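Local coordinates for protein Ifi204 (Mus musculus domesticus, PDB 5YZW) that probably senses foreign DNA in innate immunity, its HIN domain recognising DNA through tandem OB folds, at residues K11-L16 with I63-Y68; A104-S109 with T118-E123; R31-T36 with F49-K54; Y124-K129 with I136-G141. All blocks are in the same frame, centred on the assembly; numbering follows the deposited sequence.

Interaction 1. Residues K11-L16 with I63-Y68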
loop_
_atom_site.group_PDB
_atom_site.type_symbol
_atom_site.label_atom_id
_atom_site.label_comp_id
_atom_site.label_asym_id
_atom_site.label_seq_id
_atom_site.Cartn_x
_atom_site.Cartn_y
_atom_site.Cartn_z
ATOM N N LYS A 11 18.630 -2.751 -6.944
ATOM C CA LYS A 11 17.523 -2.743 -7.900
ATOM C C LYS A 11 17.272 -1.306 -8.336
ATOM O O LYS A 11 17.095 -0.419 -7.491
ATOM C CB LYS A 11 16.226 -3.323 -7.305
ATOM C CG LYS A 11 15.115 -3.590 -8.370
ATOM C CD LYS A 11 13.726 -4.001 -7.743
ATOM C CE LYS A 11 13.855 -5.245 -6.900
ATOM N NZ LYS A 11 14.402 -6.388 -7.697
ATOM N N GLN A 12 17.230 -1.083 -9.644
ATOM C CA GLN A 12 17.095 0.251 -10.217
ATOM C C GLN A 12 15.653 0.448 -10.637
ATOM O O GLN A 12 15.165 -0.268 -11.515
ATOM C CB GLN A 12 18.015 0.445 -11.428
ATOM C CG GLN A 12 19.379 0.991 -11.109
ATOM C CD GLN A 12 20.183 1.298 -12.364
ATOM O OE1 GLN A 12 19.620 1.450 -13.456
ATOM N NE2 GLN A 12 21.505 1.419 -12.209
ATOM N N VAL A 13 14.969 1.418 -10.022
ATOM C CA VAL A 13 13.529 1.568 -10.218
ATOM C C VAL A 13 13.142 3.028 -10.412
ATOM O O VAL A 13 13.844 3.953 -9.994
ATOM C CB VAL A 13 12.699 0.961 -9.053
ATOM C CG1 VAL A 13 13.018 -0.499 -8.876
ATOM C CG2 VAL A 13 12.969 1.707 -7.741
ATOM N N MET A 14 11.987 3.219 -11.039
ATOM C CA MET A 14 11.314 4.504 -11.036
ATOM C C MET A 14 10.205 4.493 -9.987
ATOM O O MET A 14 9.421 3.545 -9.919
ATOM C CB MET A 14 10.724 4.835 -12.403
ATOM C CG MET A 14 10.283 6.292 -12.463
ATOM S SD MET A 14 9.470 6.786 -13.980
ATOM C CE MET A 14 10.877 7.299 -14.985
ATOM N N VAL A 15 10.161 5.540 -9.169
ATOM C CA VAL A 15 9.084 5.746 -8.201
ATOM C C VAL A 15 7.812 6.131 -8.940
ATOM O O VAL A 15 7.795 7.113 -9.686
ATOM C CB VAL A 15 9.474 6.832 -7.190
ATOM C CG1 VAL A 15 8.352 7.031 -6.169
ATOM C CG2 VAL A 15 10.800 6.478 -6.517
ATOM N N LEU A 16 6.735 5.372 -8.720
ATOM C CA LEU A 16 5.448 5.655 -9.349
ATOM C C LEU A 16 4.504 6.447 -8.447
ATOM O O LEU A 16 3.915 7.435 -8.885
ATOM C CB LEU A 16 4.774 4.349 -9.779
ATOM C CG LEU A 16 5.586 3.505 -10.775
ATOM C CD1 LEU A 16 4.732 2.405 -11.360
ATOM C CD2 LEU A 16 6.179 4.343 -11.882
ATOM N N ILE A 63 15.857 5.645 -8.791
ATOM C CA ILE A 63 16.599 5.371 -7.561
ATOM C C ILE A 63 17.142 3.947 -7.616
ATOM O O ILE A 63 16.696 3.118 -8.414
ATOM C CB ILE A 63 15.721 5.579 -6.281
ATOM C CG1 ILE A 63 14.555 4.597 -6.252
ATOM C CG2 ILE A 63 15.205 7.020 -6.169
ATOM C CD1 ILE A 63 13.630 4.715 -4.993
ATOM N N ALA A 64 18.133 3.672 -6.764
ATOM C CA ALA A 64 18.767 2.356 -6.684
ATOM C C ALA A 64 18.584 1.846 -5.259
ATOM O O ALA A 64 18.948 2.538 -4.304
ATOM C CB ALA A 64 20.263 2.434 -7.079
ATOM N N ILE A 65 17.988 0.665 -5.103
ATOM C CA ILE A 65 17.648 0.136 -3.782
ATOM C C ILE A 65 18.547 -1.061 -3.482
ATOM O O ILE A 65 18.539 -2.044 -4.229
ATOM C CB ILE A 65 16.167 -0.269 -3.689
ATOM C CG1 ILE A 65 15.239 0.914 -4.002
ATOM C CG2 ILE A 65 15.873 -0.825 -2.298
ATOM C CD1 ILE A 65 13.732 0.530 -4.008
ATOM N N SER A 66 19.271 -1.009 -2.365
ATOM C CA SER A 66 20.115 -2.123 -1.940
ATOM C C SER A 66 19.756 -2.576 -0.530
ATOM O O SER A 66 19.005 -1.916 0.184
ATOM C CB SER A 66 21.604 -1.733 -2.002
ATOM O OG SER A 66 21.904 -1.100 -3.228
ATOM N N ASP A 67 20.377 -3.690 -0.134
ATOM C CA ASP A 67 20.147 -4.344 1.148
ATOM C C ASP A 67 18.693 -4.244 1.584
ATOM O O ASP A 67 18.407 -3.644 2.628
ATOM C CB ASP A 67 21.070 -3.755 2.216
ATOM C CG ASP A 67 22.542 -3.990 1.904
ATOM O OD1 ASP A 67 22.979 -5.165 1.935
ATOM O OD2 ASP A 67 23.257 -3.008 1.612
ATOM N N TYR A 68 17.784 -4.804 0.799
ATOM C CA TYR A 68 16.360 -4.731 1.064
ATOM C C TYR A 68 15.857 -6.130 1.368
ATOM O O TYR A 68 16.531 -7.127 1.097
ATOM C CB TYR A 68 15.611 -4.118 -0.125
ATOM C CG TYR A 68 15.781 -4.855 -1.450
ATOM C CD1 TYR A 68 14.911 -5.881 -1.811
ATOM C CD2 TYR A 68 16.789 -4.512 -2.345
ATOM C CE1 TYR A 68 15.042 -6.554 -3.015
ATOM C CE2 TYR A 68 16.926 -5.189 -3.576
ATOM C CZ TYR A 68 16.054 -6.198 -3.893
ATOM O OH TYR A 68 16.158 -6.885 -5.077
#
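With CG anti to the backbone N (chi1 -169°) and bends further out at CD and CE, the side chain of Lys-11 curls back to the phenol of Tyr-68, whose own CG stands between its backbone N and carbonyl carbon (chi1 58°). The two side chains cross at about a right angle: Lys-11 CE lies 3.4 Å from Tyr-68 OH, and NZ gives that oxygen a weak hydrogen bond of 3.2 Å. The ammonium also has a cation-pi partner in Phe-44. Cutting the side chain back to an alanine here is likely to leave Tyr-68 OH without this donor, Phe-44 without its cation-pi mate, and a gap beside the phenol where CE packs. Strands 11-25 and 62-71 are antiparallel neighbours in the first OB-fold barrel of the HIN domain, and two hydrogen-bonded pairs, Lys-11 with Ile-65 and Val-13 with Ile-63, flank the non-hydrogen-bonded pair of Gln-12 and Ala-64. The bond from Val-13 N to Ile-63 O is 2.9 Å long and close to straight. On the face shared with Lys-11, Val-13 CG2 meets Ile-63 CG1 at 3.6 Å and Ile-65 CD1 at 4.0 Å. Ile-63 CD1 reaches on to Val-15 CG2, 3.7 Å away.

Interaction 2. Residues A104-S109 with T118-E123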
loop_
_atom_site.group_PDB
_atom_site.type_symbol
_atom_site.label_atom_id
_atom_site.label_comp_id
_atom_site.label_asym_id
_atom_site.label_seq_id
_atom_site.Cartn_x
_atom_site.Cartn_y
_atom_site.Cartn_z
ATOM N N ALA A 104 -3.455 -0.306 -10.664
ATOM C CA ALA A 104 -4.809 -0.807 -10.837
ATOM C C ALA A 104 -5.414 -1.196 -9.497
ATOM O O ALA A 104 -4.724 -1.698 -8.602
ATOM C CB ALA A 104 -4.827 -2.004 -11.787
ATOM N N THR A 105 -6.704 -0.948 -9.363
ATOM C CA THR A 105 -7.481 -1.404 -8.224
ATOM C C THR A 105 -8.124 -2.743 -8.555
ATOM O O THR A 105 -8.801 -2.857 -9.587
ATOM C CB THR A 105 -8.554 -0.382 -7.864
ATOM O OG1 THR A 105 -7.960 0.715 -7.150
ATOM C CG2 THR A 105 -9.624 -1.017 -6.996
ATOM N N PRO A 106 -7.921 -3.782 -7.746
ATOM C CA PRO A 106 -8.554 -5.074 -8.039
ATOM C C PRO A 106 -10.072 -4.963 -7.956
ATOM O O PRO A 106 -10.613 -4.273 -7.088
ATOM C CB PRO A 106 -8.001 -6.009 -6.948
ATOM C CG PRO A 106 -6.955 -5.234 -6.211
ATOM C CD PRO A 106 -7.187 -3.785 -6.472
ATOM N N LYS A 107 -10.764 -5.629 -8.880
ATOM C CA LYS A 107 -12.222 -5.664 -8.793
ATOM C C LYS A 107 -12.657 -6.559 -7.635
ATOM O O LYS A 107 -12.019 -7.573 -7.330
ATOM C CB LYS A 107 -12.844 -6.132 -10.113
ATOM C CG LYS A 107 -12.541 -5.204 -11.297
ATOM C CD LYS A 107 -13.795 -4.594 -11.897
ATOM C CE LYS A 107 -13.534 -3.203 -12.474
ATOM N NZ LYS A 107 -14.680 -2.695 -13.286
ATOM N N ILE A 108 -13.736 -6.156 -6.964
ATOM C CA ILE A 108 -14.192 -6.870 -5.771
ATOM C C ILE A 108 -14.422 -8.345 -6.073
ATOM O O ILE A 108 -14.029 -9.220 -5.290
ATOM C CB ILE A 108 -15.452 -6.188 -5.204
ATOM C CG1 ILE A 108 -15.081 -4.813 -4.639
ATOM C CG2 ILE A 108 -16.150 -7.073 -4.166
ATOM C CD1 ILE A 108 -16.080 -4.250 -3.665
ATOM N N SER A 109 -15.038 -8.649 -7.223
ATOM C CA SER A 109 -15.271 -10.043 -7.587
ATOM C C SER A 109 -13.961 -10.805 -7.682
ATOM O O SER A 109 -13.896 -11.987 -7.329
ATOM C CB SER A 109 -16.029 -10.137 -8.913
ATOM O OG SER A 109 -15.369 -9.408 -9.935
ATOM N N THR A 118 -4.023 -12.455 2.102
ATOM C CA THR A 118 -3.185 -11.622 1.257
ATOM C C THR A 118 -3.479 -10.148 1.532
ATOM O O THR A 118 -4.554 -9.776 2.014
ATOM C CB THR A 118 -3.417 -11.963 -0.210
ATOM O OG1 THR A 118 -4.824 -11.961 -0.466
ATOM C CG2 THR A 118 -2.880 -13.355 -0.518
ATOM N N PHE A 119 -2.500 -9.305 1.248
ATOM C CA PHE A 119 -2.622 -7.871 1.474
ATOM C C PHE A 119 -3.008 -7.154 0.186
ATOM O O PHE A 119 -2.487 -7.451 -0.889
ATOM C CB PHE A 119 -1.319 -7.335 2.056
ATOM C CG PHE A 119 -0.936 -8.021 3.337
ATOM C CD1 PHE A 119 -1.559 -7.691 4.532
ATOM C CD2 PHE A 119 -0.001 -9.044 3.337
ATOM C CE1 PHE A 119 -1.230 -8.339 5.717
ATOM C CE2 PHE A 119 0.346 -9.683 4.515
ATOM C CZ PHE A 119 -0.281 -9.335 5.715
ATOM N N VAL A 120 -3.944 -6.223 0.298
ATOM C CA VAL A 120 -4.649 -5.649 -0.843
ATOM C C VAL A 120 -4.537 -4.130 -0.771
ATOM O O VAL A 120 -4.542 -3.551 0.323
ATOM C CB VAL A 120 -6.132 -6.099 -0.858
ATOM C CG1 VAL A 120 -6.930 -5.362 -1.937
ATOM C CG2 VAL A 120 -6.223 -7.604 -1.062
ATOM N N SER A 121 -4.423 -3.490 -1.936
ATOM C CA SER A 121 -4.414 -2.043 -2.077
ATOM C C SER A 121 -5.410 -1.689 -3.164
ATOM O O SER A 121 -5.515 -2.406 -4.159
ATOM C CB SER A 121 -3.025 -1.524 -2.472
ATOM O OG SER A 121 -2.171 -1.441 -1.343
ATOM N N GLY A 122 -6.145 -0.599 -2.988
ATOM C CA GLY A 122 -7.183 -0.257 -3.945
ATOM C C GLY A 122 -7.942 0.981 -3.520
ATOM O O GLY A 122 -7.918 1.379 -2.351
ATOM N N GLU A 123 -8.616 1.582 -4.501
ATOM C CA GLU A 123 -9.459 2.750 -4.286
ATOM C C GLU A 123 -10.900 2.366 -4.569
ATOM O O GLU A 123 -11.221 1.941 -5.684
ATOM C CB GLU A 123 -9.043 3.913 -5.181
ATOM C CG GLU A 123 -7.576 4.260 -5.141
ATOM C CD GLU A 123 -7.241 5.432 -6.043
ATOM O OE1 GLU A 123 -6.046 5.766 -6.166
ATOM O OE2 GLU A 123 -8.178 6.016 -6.626
#
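Thr-105 and Pro-106, in the link between helices 96-103 and 108-112, lie against the start of strand 119-132, the first long strand of the second OB fold in this HIN domain. Along the strand, the first residue to meet the link is Val-120, whose CG1 comes to 4.3 Å from Pro-106 CG in a loose apolar contact; Leu-111 of the following helix touches both side chains. Ser-121 takes part through its backbone: its O lies 3.2 Å from Pro-106 CD, so the proline ring rests beside a carbonyl, while the hydroxyl of Ser-121 is turned to the backbone N of Cys-170. The backbones are closest, CA to CA, at Gly-122 and Thr-105 (4.4 Å), and Gly-122 CA is 3.4 Å from Thr-105 OG1. A CB on this glycine would point toward the link and lie tight against both Thr-105 CG2 and Pro-106 CD. Glu-123 closes the contact with its backbone N, and its extended side chain carries the carboxylate to a salt bridge with Arg-167. In Thr-105 the hydroxyl stands beside the residue's own N, anti to the carbonyl carbon, and the methyl takes the position anti to N. That rotation sets OG1 to accept from Glu-123 N, a 2.9 Å bond with an N-H...O angle of 165°, and puts CG2 3.6 Å from Glu-123 O.

Interaction 3. Residues R31-T36 with F49-K54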
loop_
_atom_site.group_PDB
_atom_site.type_symbol
_atom_site.label_atom_id
_atom_site.label_comp_id
_atom_site.label_asym_id
_atom_site.label_seq_id
_atom_site.Cartn_x
_atom_site.Cartn_y
_atom_site.Cartn_z
ATOM N N ARG A 31 7.698 5.418 12.365
ATOM C CA ARG A 31 7.155 5.966 11.128
ATOM C C ARG A 31 7.496 5.096 9.924
ATOM O O ARG A 31 8.535 4.419 9.887
ATOM C CB ARG A 31 7.663 7.397 10.876
ATOM C CG ARG A 31 7.551 8.321 12.087
ATOM C CD ARG A 31 6.257 9.143 12.078
ATOM N NE ARG A 31 6.180 10.135 11.003
ATOM C CZ ARG A 31 5.096 10.874 10.765
ATOM N NH1 ARG A 31 4.017 10.713 11.527
ATOM N NH2 ARG A 31 5.085 11.769 9.779
ATOM N N MET A 32 6.618 5.152 8.923
ATOM C CA MET A 32 6.833 4.448 7.667
ATOM C C MET A 32 6.066 5.193 6.581
ATOM O O MET A 32 5.224 6.047 6.877
ATOM C CB MET A 32 6.384 2.988 7.782
ATOM C CG MET A 32 4.882 2.816 7.648
ATOM S SD MET A 32 4.345 1.128 7.936
ATOM C CE MET A 32 4.748 0.386 6.346
ATOM N N PHE A 33 6.387 4.898 5.311
ATOM C CA PHE A 33 5.458 5.177 4.220
ATOM C C PHE A 33 5.491 4.027 3.222
ATOM O O PHE A 33 6.343 3.129 3.289
ATOM C CB PHE A 33 5.706 6.529 3.526
ATOM C CG PHE A 33 7.089 6.684 2.927
ATOM C CD1 PHE A 33 7.358 6.232 1.641
ATOM C CD2 PHE A 33 8.096 7.306 3.633
ATOM C CE1 PHE A 33 8.646 6.392 1.052
ATOM C CE2 PHE A 33 9.387 7.468 3.068
ATOM C CZ PHE A 33 9.650 7.005 1.780
ATOM N N HIS A 34 4.516 4.047 2.311
ATOM C CA HIS A 34 4.360 3.049 1.260
ATOM C C HIS A 34 4.703 3.691 -0.077
ATOM O O HIS A 34 4.434 4.878 -0.292
ATOM C CB HIS A 34 2.923 2.510 1.195
ATOM C CG HIS A 34 2.571 1.546 2.283
ATOM N ND1 HIS A 34 2.744 0.182 2.162
ATOM C CD2 HIS A 34 2.012 1.745 3.498
ATOM C CE1 HIS A 34 2.337 -0.410 3.271
ATOM N NE2 HIS A 34 1.896 0.517 4.101
ATOM N N ALA A 35 5.301 2.906 -0.972
ATOM C CA ALA A 35 5.612 3.358 -2.317
ATOM C C ALA A 35 5.337 2.226 -3.288
ATOM O O ALA A 35 5.464 1.044 -2.941
ATOM C CB ALA A 35 7.081 3.805 -2.461
ATOM N N THR A 36 4.951 2.596 -4.504
ATOM C CA THR A 36 4.941 1.690 -5.644
ATOM C C THR A 36 6.071 2.098 -6.587
ATOM O O THR A 36 6.234 3.293 -6.868
ATOM C CB THR A 36 3.580 1.732 -6.342
ATOM O OG1 THR A 36 2.588 1.212 -5.445
ATOM C CG2 THR A 36 3.593 0.875 -7.594
ATOM N N PHE A 49 10.758 2.062 6.081
ATOM C CA PHE A 49 10.727 2.266 7.528
ATOM C C PHE A 49 11.720 3.312 8.033
ATOM O O PHE A 49 11.705 3.621 9.231
ATOM C CB PHE A 49 10.970 0.934 8.248
ATOM C CG PHE A 49 9.891 -0.083 8.001
ATOM C CD1 PHE A 49 8.649 0.041 8.615
ATOM C CD2 PHE A 49 10.105 -1.150 7.135
ATOM C CE1 PHE A 49 7.643 -0.891 8.388
ATOM C CE2 PHE A 49 9.108 -2.079 6.909
ATOM C CZ PHE A 49 7.872 -1.948 7.542
ATOM N N ASP A 50 12.584 3.860 7.168
ATOM C CA ASP A 50 13.393 5.041 7.484
ATOM C C ASP A 50 12.807 6.202 6.685
ATOM O O ASP A 50 13.144 6.393 5.510
ATOM C CB ASP A 50 14.868 4.822 7.142
ATOM C CG ASP A 50 15.767 5.940 7.654
ATOM O OD1 ASP A 50 15.254 7.018 8.031
ATOM O OD2 ASP A 50 16.999 5.745 7.667
ATOM N N THR A 51 11.941 6.987 7.327
ATOM C CA THR A 51 11.226 8.004 6.572
ATOM C C THR A 51 12.097 9.193 6.222
ATOM O O THR A 51 11.618 10.104 5.529
ATOM C CB THR A 51 9.958 8.439 7.334
ATOM O OG1 THR A 51 10.311 8.921 8.636
ATOM C CG2 THR A 51 9.042 7.239 7.482
ATOM N N ALA A 52 13.372 9.200 6.627
ATOM C CA ALA A 52 14.280 10.179 6.040
ATOM C C ALA A 52 14.278 10.066 4.522
ATOM O O ALA A 52 14.491 11.061 3.821
ATOM C CB ALA A 52 15.705 10.012 6.584
ATOM N N LEU A 53 13.988 8.877 4.004
ATOM C CA LEU A 53 13.957 8.632 2.567
ATOM C C LEU A 53 12.790 9.314 1.854
ATOM O O LEU A 53 12.710 9.209 0.623
ATOM C CB LEU A 53 13.913 7.125 2.317
ATOM C CG LEU A 53 15.236 6.405 2.573
ATOM C CD1 LEU A 53 15.070 4.891 2.454
ATOM C CD2 LEU A 53 16.257 6.898 1.563
ATOM N N LYS A 54 11.894 9.997 2.583
ATOM C CA LYS A 54 10.805 10.732 1.943
ATOM C C LYS A 54 11.315 11.635 0.817
ATOM O O LYS A 54 10.699 11.717 -0.252
ATOM C CB LYS A 54 10.049 11.544 3.005
ATOM C CG LYS A 54 8.978 12.494 2.486
ATOM C CD LYS A 54 8.533 13.445 3.616
ATOM C CE LYS A 54 7.483 14.430 3.138
ATOM N NZ LYS A 54 6.821 15.133 4.273
#
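The Met-32 side chain runs alongside that of Phe-49 and makes a Met-aromatic contact with it. Met-32 SD is 5.0 Å from the centroid of the Phe-49 ring, approaching obliquely at 59° from the ring normal, and the methyl CE touches Phe-49 CE1 at 3.8 Å. Phe-33 points to the other side of the strand, where it and Thr-51 pass each other head to tail. With CG between the backbone N and the carbonyl carbon (chi1 59°), its ring is carried toward the 3-10 segment 51-54: CZ meets Leu-53 C edge-on at 3.9 Å, and CE2 lies 3.6 Å from Lys-54 N. The methyl of Thr-51 rests on the strand backbone, CG2 3.5 Å from Met-32 N. A serine in place of Phe-33 would probably open a gap beside the 3-10 segment and leave Thr-51 CG2 and the Leu-53 and Lys-54 backbone without the ring they touch. Asp-50 OD1 accepts from Ala-52 N, an Asx turn leading into that segment. In the first OB fold, strand 30-38 runs between strands 11-25 and 43-48; the loop following 43-48 folds back over it, with Leu-53 reaching Ile-77 of strand 74-77 and Phe-57 meeting the Phe-33 ring edge-to-face.

Interaction 4. Residues Y124-K129 with I136-G141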
loop_
_atom_site.group_PDB
_atom_site.type_symbol
_atom_site.label_atom_id
_atom_site.label_comp_id
_atom_site.label_asym_id
_atom_site.label_seq_id
_atom_site.Cartn_x
_atom_site.Cartn_y
_atom_site.Cartn_z
ATOM N N TYR A 124 -11.771 2.540 -3.577
ATOM C CA TYR A 124 -13.150 2.092 -3.684
ATOM C C TYR A 124 -14.103 3.172 -3.187
ATOM O O TYR A 124 -13.737 4.040 -2.388
ATOM C CB TYR A 124 -13.373 0.800 -2.885
ATOM C CG TYR A 124 -12.481 -0.335 -3.306
ATOM C CD1 TYR A 124 -12.800 -1.127 -4.396
ATOM C CD2 TYR A 124 -11.292 -0.590 -2.636
ATOM C CE1 TYR A 124 -11.984 -2.171 -4.788
ATOM C CE2 TYR A 124 -10.454 -1.628 -3.032
ATOM C CZ TYR A 124 -10.809 -2.414 -4.111
ATOM O OH TYR A 124 -9.983 -3.446 -4.518
ATOM N N LEU A 125 -15.337 3.109 -3.685
ATOM C CA LEU A 125 -16.413 3.989 -3.242
ATOM C C LEU A 125 -17.093 3.393 -2.019
ATOM O O LEU A 125 -17.418 2.200 -2.005
ATOM C CB LEU A 125 -17.442 4.198 -4.356
ATOM C CG LEU A 125 -17.006 5.024 -5.568
ATOM C CD1 LEU A 125 -16.462 4.131 -6.679
ATOM C CD2 LEU A 125 -18.171 5.878 -6.070
ATOM N N VAL A 126 -17.302 4.221 -1.000
ATOM C CA VAL A 126 -17.983 3.805 0.222
ATOM C C VAL A 126 -19.469 4.099 0.087
ATOM O O VAL A 126 -19.857 5.153 -0.425
ATOM C CB VAL A 126 -17.385 4.521 1.447
ATOM C CG1 VAL A 126 -17.871 3.870 2.738
ATOM C CG2 VAL A 126 -15.854 4.534 1.366
ATOM N N ASN A 127 -20.309 3.177 0.557
ATOM C CA ASN A 127 -21.750 3.361 0.469
ATOM C C ASN A 127 -22.471 3.275 1.806
ATOM O O ASN A 127 -23.650 3.640 1.873
ATOM C CB ASN A 127 -22.361 2.344 -0.510
ATOM C CG ASN A 127 -22.094 0.898 -0.111
ATOM O OD1 ASN A 127 -22.274 0.509 1.043
ATOM N ND2 ASN A 127 -21.665 0.092 -1.080
ATOM N N LYS A 128 -21.816 2.799 2.862
ATOM C CA LYS A 128 -22.429 2.745 4.180
ATOM C C LYS A 128 -21.335 2.835 5.232
ATOM O O LYS A 128 -20.215 2.367 5.022
ATOM C CB LYS A 128 -23.259 1.466 4.368
ATOM C CG LYS A 128 -24.006 1.412 5.702
ATOM C CD LYS A 128 -24.582 0.034 6.000
ATOM C CE LYS A 128 -25.388 -0.510 4.830
ATOM N NZ LYS A 128 -26.671 -1.136 5.288
ATOM N N LYS A 129 -21.662 3.467 6.356
ATOM C CA LYS A 129 -20.771 3.553 7.505
ATOM C C LYS A 129 -21.548 3.181 8.757
ATOM O O LYS A 129 -22.666 3.665 8.961
ATOM C CB LYS A 129 -20.178 4.958 7.640
ATOM C CG LYS A 129 -19.390 5.209 8.919
ATOM C CD LYS A 129 -18.745 6.606 8.894
ATOM C CE LYS A 129 -18.211 7.016 10.264
ATOM N NZ LYS A 129 -17.415 8.278 10.253
ATOM N N ILE A 136 -15.023 0.271 13.106
ATOM C CA ILE A 136 -15.832 0.999 12.142
ATOM C C ILE A 136 -15.856 0.242 10.821
ATOM O O ILE A 136 -14.807 -0.134 10.277
ATOM C CB ILE A 136 -15.349 2.449 11.976
ATOM C CG1 ILE A 136 -15.952 3.078 10.729
ATOM C CG2 ILE A 136 -13.851 2.502 11.925
ATOM C CD1 ILE A 136 -15.839 4.541 10.766
ATOM N N TYR A 137 -17.063 -0.000 10.322
ATOM C CA TYR A 137 -17.325 -0.880 9.189
ATOM C C TYR A 137 -17.778 -0.024 8.014
ATOM O O TYR A 137 -18.811 0.646 8.094
ATOM C CB TYR A 137 -18.401 -1.918 9.539
ATOM C CG TYR A 137 -18.064 -2.812 10.721
ATOM C CD1 TYR A 137 -18.257 -2.378 12.030
ATOM C CD2 TYR A 137 -17.545 -4.085 10.526
ATOM C CE1 TYR A 137 -17.940 -3.191 13.112
ATOM C CE2 TYR A 137 -17.224 -4.906 11.599
ATOM C CZ TYR A 137 -17.427 -4.457 12.892
ATOM O OH TYR A 137 -17.115 -5.276 13.963
ATOM N N TYR A 138 -17.008 -0.041 6.937
ATOM C CA TYR A 138 -17.340 0.686 5.716
ATOM C C TYR A 138 -17.818 -0.308 4.663
ATOM O O TYR A 138 -17.044 -1.156 4.208
ATOM C CB TYR A 138 -16.139 1.469 5.192
ATOM C CG TYR A 138 -15.694 2.627 6.053
ATOM C CD1 TYR A 138 -16.354 3.846 5.991
ATOM C CD2 TYR A 138 -14.574 2.527 6.876
ATOM C CE1 TYR A 138 -15.946 4.922 6.756
ATOM C CE2 TYR A 138 -14.150 3.601 7.640
ATOM C CZ TYR A 138 -14.848 4.799 7.576
ATOM O OH TYR A 138 -14.453 5.885 8.325
ATOM N N GLY A 139 -19.090 -0.216 4.280
ATOM C CA GLY A 139 -19.559 -0.927 3.104
ATOM C C GLY A 139 -18.959 -0.306 1.852
ATOM O O GLY A 139 -19.129 0.901 1.611
ATOM N N ILE A 140 -18.239 -1.099 1.058
ATOM C CA ILE A 140 -17.691 -0.635 -0.210
ATOM C C ILE A 140 -18.216 -1.525 -1.326
ATOM O O ILE A 140 -18.636 -2.666 -1.103
ATOM C CB ILE A 140 -16.139 -0.619 -0.241
ATOM C CG1 ILE A 140 -15.582 -2.045 -0.140
ATOM C CG2 ILE A 140 -15.577 0.286 0.844
ATOM C CD1 ILE A 140 -14.077 -2.160 -0.476
ATOM N N GLY A 141 -18.169 -0.994 -2.548
ATOM C CA GLY A 141 -18.607 -1.760 -3.701
ATOM C C GLY A 141 -18.054 -1.224 -5.003
ATOM O O GLY A 141 -17.444 -0.154 -5.063
#
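Gly-139 O accepts a nearly straight 2.8 Å hydrogen bond from Asn-127 N, and Gly-139 N donates to Lys-128 O at 2.9 Å with a more bent N-H...O angle of 138°. Asn-127 and Lys-128 therefore both face one glycine, a classic beta bulge that shifts the register of this antiparallel hairpin by one residue. Toward the 124 end, Gly-141 N reaches Leu-125 O in a weak bond of 3.3 Å, and that carbonyl also receives a CA-H...O contact from Ile-140. The Asn-127 amide, its CG set between the backbone N and the carbonyl carbon (chi1 59°), adds no bond: OD1 sits 3.2 Å from Gly-139 O, acceptor to acceptor. Lys-129 extends alongside Tyr-138, its NZ satisfied by a salt bridge to Glu-161 and a hydrogen bond to Cys-160 O, while its CE packs tightly on Ile-136 CD1 at 3.5 Å. Val-126 CG1 touches Tyr-138 CD1 at 3.6 Å, and Ile-140 CD1 makes a CH-pi contact over the Tyr-124 ring, whose OH is hydrogen-bonded to Pro-106 O. In the second OB fold, strand 165-169 pairs with 119-132 and strand 145-151 with 135-142, while helix 108-112 packs on Tyr-124 through Ile-108 and Leu-111.

The four contacts divide between the two OB folds of the HIN domain. Interactions 1 and 3 belong to the first: their centres are 13 Å apart, interaction 3 is nested in the loop closed by interaction 1, and Leu-16 N lies 2.8 Å from Thr-36 O, a probable hydrogen bond between neighbouring strands. Interactions 2 and 4 share strand 119-132 in the second fold, with centres 14 Å apart. There Tyr-124 OH is 2.8 Å from Pro-106 O, probably hydrogen-bonded, and Ile-108 CD1 packs on Gly-141 CA at 3.5 Å. Between the folds, interactions 2 and 3 approach within about 6 Å at their nearest atoms, whereas the centres of interactions 1 and 4 stand about 35 Å apart.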